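Local coordinates for chitin oligosaccahride binding protein NagB1 (Paenibacillus sp. FPU-7, PDB 7EHP), which binds chitin oligosaccharides such as N,N'-diacetylchitobiose, probably as the extracellular solute-binding component of a sugar uptake system, at residues N133-D145 and I262-G274. Sequence-based numbering, arbitrary orientation. Where two conformers were deposited one is given.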
ATOM      1  N   ASN A 133      -8.037 -24.970 -16.236  1.00 34.57           N
ATOM      2  CA  ASN A 133      -7.422 -26.188 -15.707  1.00 34.70           C
ATOM      3  C   ASN A 133      -5.969 -25.934 -15.306  1.00 33.62           C
ATOM      4  O   ASN A 133      -5.044 -26.612 -15.755  1.00 41.32           O
ATOM      5  CB  ASN A 133      -7.526 -27.348 -16.712  1.00 33.90           C
ATOM      6  CG  ASN A 133      -7.277 -28.706 -16.072  1.00 44.37           C
ATOM      7  OD1 ASN A 133      -6.644 -29.581 -16.667  1.00 48.61           O
ATOM      8  ND2 ASN A 133      -7.768 -28.884 -14.846  1.00 44.64           N
ATOM      9  N   VAL A 134      -5.785 -24.928 -14.448  1.00 30.31           N
ATOM     10  CA  VAL A 134      -4.481 -24.589 -13.884  1.00 29.77           C
ATOM     11  C   VAL A 134      -4.597 -24.476 -12.369  1.00 34.50           C
ATOM     12  O   VAL A 134      -5.622 -24.016 -11.849  1.00 33.20           O
ATOM     13  CB  VAL A 134      -3.921 -23.277 -14.473  1.00 28.89           C
ATOM     14  CG1 VAL A 134      -3.474 -23.475 -15.932  1.00 29.80           C
ATOM     15  CG2 VAL A 134      -4.960 -22.160 -14.354  1.00 28.03           C
ATOM     16  N   ASP A 135      -3.535 -24.889 -11.667  1.00 28.57           N
ATOM     17  CA  ASP A 135      -3.389 -24.697 -10.234  1.00 31.89           C
ATOM     18  C   ASP A 135      -2.794 -23.325  -9.955  1.00 35.91           C
ATOM     19  O   ASP A 135      -2.402 -22.590 -10.865  1.00 28.48           O
ATOM     20  CB  ASP A 135      -2.480 -25.763  -9.614  1.00 36.63           C
ATOM     21  CG  ASP A 135      -2.948 -27.173  -9.873  1.00 42.88           C
ATOM     22  OD1 ASP A 135      -4.156 -27.378 -10.121  1.00 49.07           O
ATOM     23  OD2 ASP A 135      -2.093 -28.082  -9.810  1.00 48.38           O
ATOM     24  N   VAL A 136      -2.687 -22.998  -8.669  1.00 26.88           N
ATOM     25  CA  VAL A 136      -2.016 -21.759  -8.261  1.00 29.99           C
ATOM     26  C   VAL A 136      -0.548 -21.838  -8.657  1.00 25.49           C
ATOM     27  O   VAL A 136       0.122 -22.841  -8.340  1.00 27.77           O
ATOM     28  CB  VAL A 136      -2.177 -21.533  -6.745  1.00 28.13           C
ATOM     29  CG1 VAL A 136      -1.173 -20.504  -6.224  1.00 25.48           C
ATOM     30  CG2 VAL A 136      -3.600 -21.093  -6.451  1.00 32.23           C
ATOM     31  N   PRO A 137       0.008 -20.830  -9.339  1.00 27.47           N
ATOM     32  CA  PRO A 137       1.399 -20.926  -9.805  1.00 27.88           C
ATOM     33  C   PRO A 137       2.351 -20.578  -8.675  1.00 27.64           C
ATOM     34  O   PRO A 137       2.246 -19.517  -8.056  1.00 26.36           O
ATOM     35  CB  PRO A 137       1.462 -19.888 -10.933  1.00 26.76           C
ATOM     36  CG  PRO A 137       0.499 -18.802 -10.425  1.00 27.76           C
ATOM     37  CD  PRO A 137      -0.653 -19.605  -9.843  1.00 26.63           C
ATOM     38  N   ARG A 138       3.288 -21.479  -8.399  1.00 27.34           N
ATOM     39  CA  ARG A 138       4.233 -21.254  -7.314  0.54 27.76           C
ATOM     40  C   ARG A 138       5.606 -20.805  -7.784  1.00 27.27           C
ATOM     41  O   ARG A 138       6.395 -20.325  -6.967  1.00 24.80           O
ATOM     42  CB  ARG A 138       4.379 -22.510  -6.448  0.54 30.90           C
ATOM     43  CG  ARG A 138       3.449 -22.495  -5.236  0.54 30.70           C
ATOM     44  CD  ARG A 138       3.309 -21.078  -4.620  0.54 31.81           C
ATOM     45  NE  ARG A 138       4.227 -20.823  -3.504  0.54 34.62           N
ATOM     46  CZ  ARG A 138       5.469 -20.357  -3.623  0.54 31.25           C
ATOM     47  NH1 ARG A 138       5.961 -20.054  -4.807  0.54 26.42           N
ATOM     48  NH2 ARG A 138       6.217 -20.177  -2.543  0.54 33.69           N
ATOM     49  N   ARG A 139       5.911 -20.908  -9.071  1.00 25.85           N
ATOM     50  CA  ARG A 139       7.196 -20.431  -9.563  1.00 23.84           C
ATOM     51  C   ARG A 139       6.963 -19.746 -10.902  1.00 22.59           C
ATOM     52  O   ARG A 139       5.865 -19.804 -11.454  1.00 24.78           O
ATOM     53  CB  ARG A 139       8.206 -21.574  -9.672  1.00 27.13           C
ATOM     54  CG  ARG A 139       8.630 -22.127  -8.327  1.00 30.67           C
ATOM     55  CD  ARG A 139       9.922 -22.912  -8.435  1.00 35.47           C
ATOM     56  NE  ARG A 139       9.776 -24.024  -9.366  1.00 41.85           N
ATOM     57  CZ  ARG A 139      10.772 -24.564 -10.060  1.00 39.05           C
ATOM     58  NH1 ARG A 139      12.017 -24.125  -9.928  1.00 39.85           N
ATOM     59  NH2 ARG A 139      10.519 -25.557 -10.889  1.00 37.69           N
ATOM     60  N   TRP A 140       8.014 -19.101 -11.430  1.00 23.82           N
ATOM     61  CA  TRP A 140       7.868 -18.282 -12.636  1.00 19.64           C
ATOM     62  C   TRP A 140       7.317 -19.088 -13.805  1.00 25.47           C
ATOM     63  O   TRP A 140       6.388 -18.646 -14.497  1.00 21.05           O
ATOM     64  CB  TRP A 140       9.209 -17.645 -13.016  1.00 27.45           C
ATOM     65  CG  TRP A 140       9.115 -16.732 -14.214  1.00 24.20           C
ATOM     66  CD1 TRP A 140       9.422 -17.042 -15.516  1.00 23.26           C
ATOM     67  CD2 TRP A 140       8.674 -15.372 -14.220  1.00 20.84           C
ATOM     68  NE1 TRP A 140       9.197 -15.959 -16.323  1.00 23.08           N
ATOM     69  CE2 TRP A 140       8.744 -14.918 -15.552  1.00 24.58           C
ATOM     70  CE3 TRP A 140       8.231 -14.490 -13.226  1.00 22.98           C
ATOM     71  CZ2 TRP A 140       8.393 -13.622 -15.917  1.00 23.29           C
ATOM     72  CZ3 TRP A 140       7.881 -13.203 -13.588  1.00 20.56           C
ATOM     73  CH2 TRP A 140       7.971 -12.778 -14.924  1.00 23.65           C
ATOM     74  N   GLU A 141       7.872 -20.280 -14.046  1.00 19.56           N
ATOM     75  CA  GLU A 141       7.450 -21.021 -15.228  1.00 26.22           C
ATOM     76  C   GLU A 141       5.997 -21.470 -15.117  1.00 22.48           C
ATOM     77  O   GLU A 141       5.313 -21.591 -16.142  1.00 24.21           O
ATOM     78  CB  GLU A 141       8.385 -22.212 -15.470  1.00 23.23           C
ATOM     79  CG  GLU A 141       9.762 -21.803 -15.987  1.00 24.41           C
ATOM     80  CD  GLU A 141       9.708 -20.938 -17.253  1.00 33.48           C
ATOM     81  OE1 GLU A 141       8.965 -21.302 -18.195  1.00 32.56           O
ATOM     82  OE2 GLU A 141      10.406 -19.888 -17.302  1.00 29.59           O
ATOM     83  N   ASP A 142       5.502 -21.700 -13.896  1.00 24.54           N
ATOM     84  CA  ASP A 142       4.069 -21.927 -13.717  1.00 25.51           C
ATOM     85  C   ASP A 142       3.281 -20.684 -14.115  1.00 27.71           C
ATOM     86  O   ASP A 142       2.268 -20.772 -14.817  1.00 22.25           O
ATOM     87  CB  ASP A 142       3.740 -22.289 -12.261  1.00 27.26           C
ATOM     88  CG  ASP A 142       4.587 -23.431 -11.706  1.00 29.49           C
ATOM     89  OD1 ASP A 142       4.651 -24.492 -12.354  1.00 26.89           O
ATOM     90  OD2 ASP A 142       5.146 -23.274 -10.586  1.00 30.61           O
ATOM     91  N   LEU A 143       3.732 -19.512 -13.656  1.00 23.36           N
ATOM     92  CA  LEU A 143       3.022 -18.266 -13.950  1.00 23.65           C
ATOM     93  C   LEU A 143       2.887 -18.047 -15.451  1.00 26.91           C
ATOM     94  O   LEU A 143       1.814 -17.664 -15.938  1.00 27.57           O
ATOM     95  CB  LEU A 143       3.752 -17.090 -13.303  1.00 18.23           C
ATOM     96  CG  LEU A 143       3.122 -15.694 -13.377  1.00 25.17           C
ATOM     97  CD1 LEU A 143       1.647 -15.717 -12.993  1.00 18.61           C
ATOM     98  CD2 LEU A 143       3.900 -14.722 -12.485  1.00 19.11           C
ATOM     99  N   MET A 144       3.969 -18.293 -16.195  1.00 24.85           N
ATOM    100  CA  MET A 144       3.955 -18.122 -17.643  1.00 22.59           C
ATOM    101  C   MET A 144       2.892 -19.008 -18.288  1.00 22.65           C
ATOM    102  O   MET A 144       2.164 -18.573 -19.184  1.00 22.68           O
ATOM    103  CB  MET A 144       5.340 -18.458 -18.191  1.00 23.74           C
ATOM    104  CG  MET A 144       6.462 -17.486 -17.806  1.00 27.78           C
ATOM    105  SD  MET A 144       6.059 -15.729 -17.866  1.00 32.28           S
ATOM    106  CE  MET A 144       6.185 -15.517 -19.598  1.00 28.52           C
ATOM    107  N   ASP A 145       2.785 -20.254 -17.827  1.00 25.12           N
ATOM    108  CA  ASP A 145       1.765 -21.173 -18.334  1.00 26.01           C
ATOM    109  C   ASP A 145       0.355 -20.662 -18.030  1.00 28.08           C
ATOM    110  O   ASP A 145      -0.520 -20.646 -18.907  1.00 27.56           O
ATOM    111  CB  ASP A 145       2.004 -22.554 -17.713  1.00 23.53           C
ATOM    112  CG  ASP A 145       1.014 -23.587 -18.173  1.00 33.90           C
ATOM    113  OD1 ASP A 145       0.953 -23.861 -19.394  1.00 32.73           O
ATOM    114  OD2 ASP A 145       0.284 -24.116 -17.299  1.00 37.97           O
ATOM    115  N   ILE A 262     -13.058 -15.630  -5.410  1.00 34.72           N
ATOM    116  CA  ILE A 262     -11.883 -14.757  -5.401  1.00 29.27           C
ATOM    117  C   ILE A 262     -10.887 -15.289  -4.381  1.00 25.89           C
ATOM    118  O   ILE A 262     -11.245 -15.529  -3.221  1.00 25.89           O
ATOM    119  CB  ILE A 262     -12.263 -13.302  -5.079  1.00 28.84           C
ATOM    120  CG1 ILE A 262     -12.844 -12.610  -6.304  1.00 30.55           C
ATOM    121  CG2 ILE A 262     -11.014 -12.526  -4.644  1.00 26.73           C
ATOM    122  CD1 ILE A 262     -13.435 -11.240  -6.022  1.00 35.58           C
ATOM    123  N   GLY A 263      -9.634 -15.463  -4.805  1.00 21.99           N
ATOM    124  CA  GLY A 263      -8.575 -15.898  -3.912  1.00 24.10           C
ATOM    125  C   GLY A 263      -7.339 -15.016  -3.953  1.00 20.16           C
ATOM    126  O   GLY A 263      -7.338 -13.953  -4.577  1.00 20.83           O
ATOM    127  N   PHE A 264      -6.264 -15.459  -3.316  1.00 17.38           N
ATOM    128  CA  PHE A 264      -5.069 -14.636  -3.177  1.00 21.92           C
ATOM    129  C   PHE A 264      -3.891 -15.569  -2.965  1.00 24.51           C
ATOM    130  O   PHE A 264      -3.995 -16.511  -2.175  1.00 30.50           O
ATOM    131  CB  PHE A 264      -5.216 -13.664  -1.995  1.00 18.14           C
ATOM    132  CG  PHE A 264      -4.004 -12.801  -1.734  1.00 18.36           C
ATOM    133  CD1 PHE A 264      -2.933 -13.277  -0.993  1.00 19.25           C
ATOM    134  CD2 PHE A 264      -3.958 -11.495  -2.196  1.00 15.63           C
ATOM    135  CE1 PHE A 264      -1.825 -12.479  -0.755  1.00 19.49           C
ATOM    136  CE2 PHE A 264      -2.855 -10.695  -1.976  1.00 14.80           C
ATOM    137  CZ  PHE A 264      -1.787 -11.178  -1.241  1.00 18.62           C
ATOM    138  N   PHE A 265      -2.777 -15.318  -3.656  1.00 22.43           N
ATOM    139  CA  PHE A 265      -1.551 -16.051  -3.368  1.00 22.27           C
ATOM    140  C   PHE A 265      -0.345 -15.124  -3.459  1.00 19.29           C
ATOM    141  O   PHE A 265      -0.361 -14.115  -4.166  1.00 18.97           O
ATOM    142  CB  PHE A 265      -1.373 -17.275  -4.294  1.00 23.78           C
ATOM    143  CG  PHE A 265      -1.410 -16.959  -5.767  1.00 20.24           C
ATOM    144  CD1 PHE A 265      -0.271 -16.551  -6.435  1.00 20.14           C
ATOM    145  CD2 PHE A 265      -2.583 -17.099  -6.485  1.00 20.30           C
ATOM    146  CE1 PHE A 265      -0.304 -16.261  -7.797  1.00 16.48           C
ATOM    147  CE2 PHE A 265      -2.626 -16.812  -7.843  1.00 18.98           C
ATOM    148  CZ  PHE A 265      -1.483 -16.396  -8.499  1.00 20.40           C
ATOM    149  N   SER A 266       0.706 -15.481  -2.727  1.00 21.47           N
ATOM    150  CA  SER A 266       1.970 -14.765  -2.838  1.00 21.84           C
ATOM    151  C   SER A 266       2.548 -14.942  -4.240  1.00 20.68           C
ATOM    152  O   SER A 266       2.333 -15.963  -4.902  1.00 23.45           O
ATOM    153  CB  SER A 266       2.951 -15.267  -1.782  1.00 23.87           C
ATOM    154  OG  SER A 266       4.215 -14.647  -1.926  1.00 30.17           O
ATOM    155  N   PHE A 267       3.265 -13.921  -4.703  1.00 17.66           N
ATOM    156  CA  PHE A 267       3.788 -13.924  -6.064  1.00 19.32           C
ATOM    157  C   PHE A 267       4.724 -15.111  -6.265  1.00 19.47           C
ATOM    158  O   PHE A 267       5.528 -15.414  -5.383  1.00 20.26           O
ATOM    159  CB  PHE A 267       4.540 -12.622  -6.352  1.00 20.41           C
ATOM    160  CG  PHE A 267       4.852 -12.426  -7.787  1.00 17.28           C
ATOM    161  CD1 PHE A 267       3.903 -11.902  -8.651  1.00 19.33           C
ATOM    162  CD2 PHE A 267       6.088 -12.821  -8.295  1.00 23.13           C
ATOM    163  CE1 PHE A 267       4.194 -11.737 -10.008  1.00 20.04           C
ATOM    164  CE2 PHE A 267       6.392 -12.672  -9.636  1.00 18.64           C
ATOM    165  CZ  PHE A 267       5.444 -12.138 -10.502  1.00 24.27           C
ATOM    166  N   PRO A 268       4.660 -15.790  -7.416  1.00 22.53           N
ATOM    167  CA  PRO A 268       5.545 -16.939  -7.650  1.00 19.09           C
ATOM    168  C   PRO A 268       7.017 -16.646  -7.377  1.00 24.13           C
ATOM    169  O   PRO A 268       7.500 -15.519  -7.542  1.00 24.10           O
ATOM    170  CB  PRO A 268       5.307 -17.261  -9.130  1.00 23.89           C
ATOM    171  CG  PRO A 268       3.897 -16.832  -9.363  1.00 23.07           C
ATOM    172  CD  PRO A 268       3.734 -15.577  -8.545  1.00 22.27           C
ATOM    173  N   ASP A 269       7.729 -17.680  -6.933  1.00 25.22           N
ATOM    174  CA  ASP A 269       9.169 -17.583  -6.792  1.00 24.67           C
ATOM    175  C   ASP A 269       9.827 -17.576  -8.168  1.00 21.12           C
ATOM    176  O   ASP A 269       9.251 -18.036  -9.153  1.00 22.95           O
ATOM    177  CB  ASP A 269       9.689 -18.744  -5.956  1.00 26.01           C
ATOM    178  CG  ASP A 269       9.426 -18.551  -4.478  1.00 32.94           C
ATOM    179  OD1 ASP A 269       9.102 -17.406  -4.082  1.00 24.28           O
ATOM    180  OD2 ASP A 269       9.546 -19.540  -3.720  1.00 28.33           O
ATOM    181  N   VAL A 270      11.045 -17.027  -8.234  1.00 27.91           N
ATOM    182  CA  VAL A 270      11.779 -16.910  -9.490  1.00 30.30           C
ATOM    183  C   VAL A 270      13.194 -17.473  -9.416  1.00 33.26           C
ATOM    184  O   VAL A 270      13.924 -17.406 -10.407  1.00 33.78           O
ATOM    185  CB  VAL A 270      11.824 -15.451  -9.993  1.00 24.86           C
ATOM    186  CG1 VAL A 270      10.425 -14.824  -9.997  1.00 26.40           C
ATOM    187  CG2 VAL A 270      12.804 -14.643  -9.179  1.00 23.72           C
ATOM    188  N   GLY A 271      13.608 -18.050  -8.294  1.00 33.87           N
ATOM    189  CA  GLY A 271      14.966 -18.539  -8.205  1.00 31.60           C
ATOM    190  C   GLY A 271      15.929 -17.384  -8.056  1.00 38.63           C
ATOM    191  O   GLY A 271      16.880 -17.235  -8.835  1.00 42.57           O
ATOM    192  N   GLY A 272      15.653 -16.537  -7.067  1.00 29.86           N
ATOM    193  CA  GLY A 272      16.453 -15.367  -6.783  1.00 26.92           C
ATOM    194  C   GLY A 272      16.476 -15.137  -5.288  1.00 24.40           C
ATOM    195  O   GLY A 272      15.858 -15.876  -4.519  1.00 28.75           O
ATOM    196  N   LYS A 273      17.190 -14.086  -4.884  1.00 25.33           N
ATOM    197  CA  LYS A 273      17.519 -13.824  -3.486  1.00 26.02           C
ATOM    198  C   LYS A 273      16.322 -13.394  -2.652  1.00 29.17           C
ATOM    199  O   LYS A 273      16.467 -13.263  -1.430  1.00 30.97           O
ATOM    200  CB  LYS A 273      18.630 -12.772  -3.429  1.00 24.55           C
ATOM    201  CG  LYS A 273      19.816 -13.157  -4.351  1.00 35.97           C
ATOM    202  CD  LYS A 273      21.050 -12.268  -4.187  1.00 39.15           C
ATOM    203  CE  LYS A 273      21.222 -11.346  -5.396  1.00 29.43           C
ATOM    204  NZ  LYS A 273      22.626 -10.874  -5.559  1.00 33.44           N
ATOM    205  N   GLY A 274      15.148 -13.190  -3.257  1.00 25.24           N
ATOM    206  CA  GLY A 274      13.982 -12.751  -2.507  1.00 18.80           C
ATOM    207  C   GLY A 274      12.836 -13.741  -2.556  1.00 26.61           C
ATOM    208  O   GLY A 274      11.688 -13.391  -2.253  1.00 25.63           O
TER
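A single backbone bridge, R139 with D269, ties the N-terminal end of helix 140-152 to the loop following strand 262-265 in this periplasmic-binding-protein-type fold. D269 N donates to R138 O (3.0 Å), while W140 N, in the first turn of the helix, makes a weak, bent bond to D269 O (N-H...O angle 117°). R139 occupies the N-cap position, and D142 suits the third helix position because its carboxylate can reach back to accept from R139 N, through the anti lone pair of OD2 (2.9 Å). P268, which has no N-H to satisfy, fits among backbone and apolar groups: its CB rests on the carbonyl group of R139 and its CG on L143 CD2 (3.8 Å). L143 CD2 also touches F267 CZ at 3.6 Å. W140 carries CG opposite its backbone N (chi1 -177°), which lays the indole alongside F267, with CE3 against V270 CG1 (3.9 Å). At the other end, the flat F265 ring offers a face to V136 CG1, a CH-pi contact 3.9 Å from the centroid, and P137 CD meets the same ring off-centre. On the exposed side, one of two conformers of R138 brings NH2 within 3.6 Å of D269 OD2, a long and probably impermanent salt bridge; D269 OD1 instead accepts from G276 N. Beyond the two segments, R178 of helix 165-180 bonds to the carbonyls of F267 and P268, R206 of helix 198-213 makes a cation-pi contact with W140, and F265 pairs with V122 of strand 109-125.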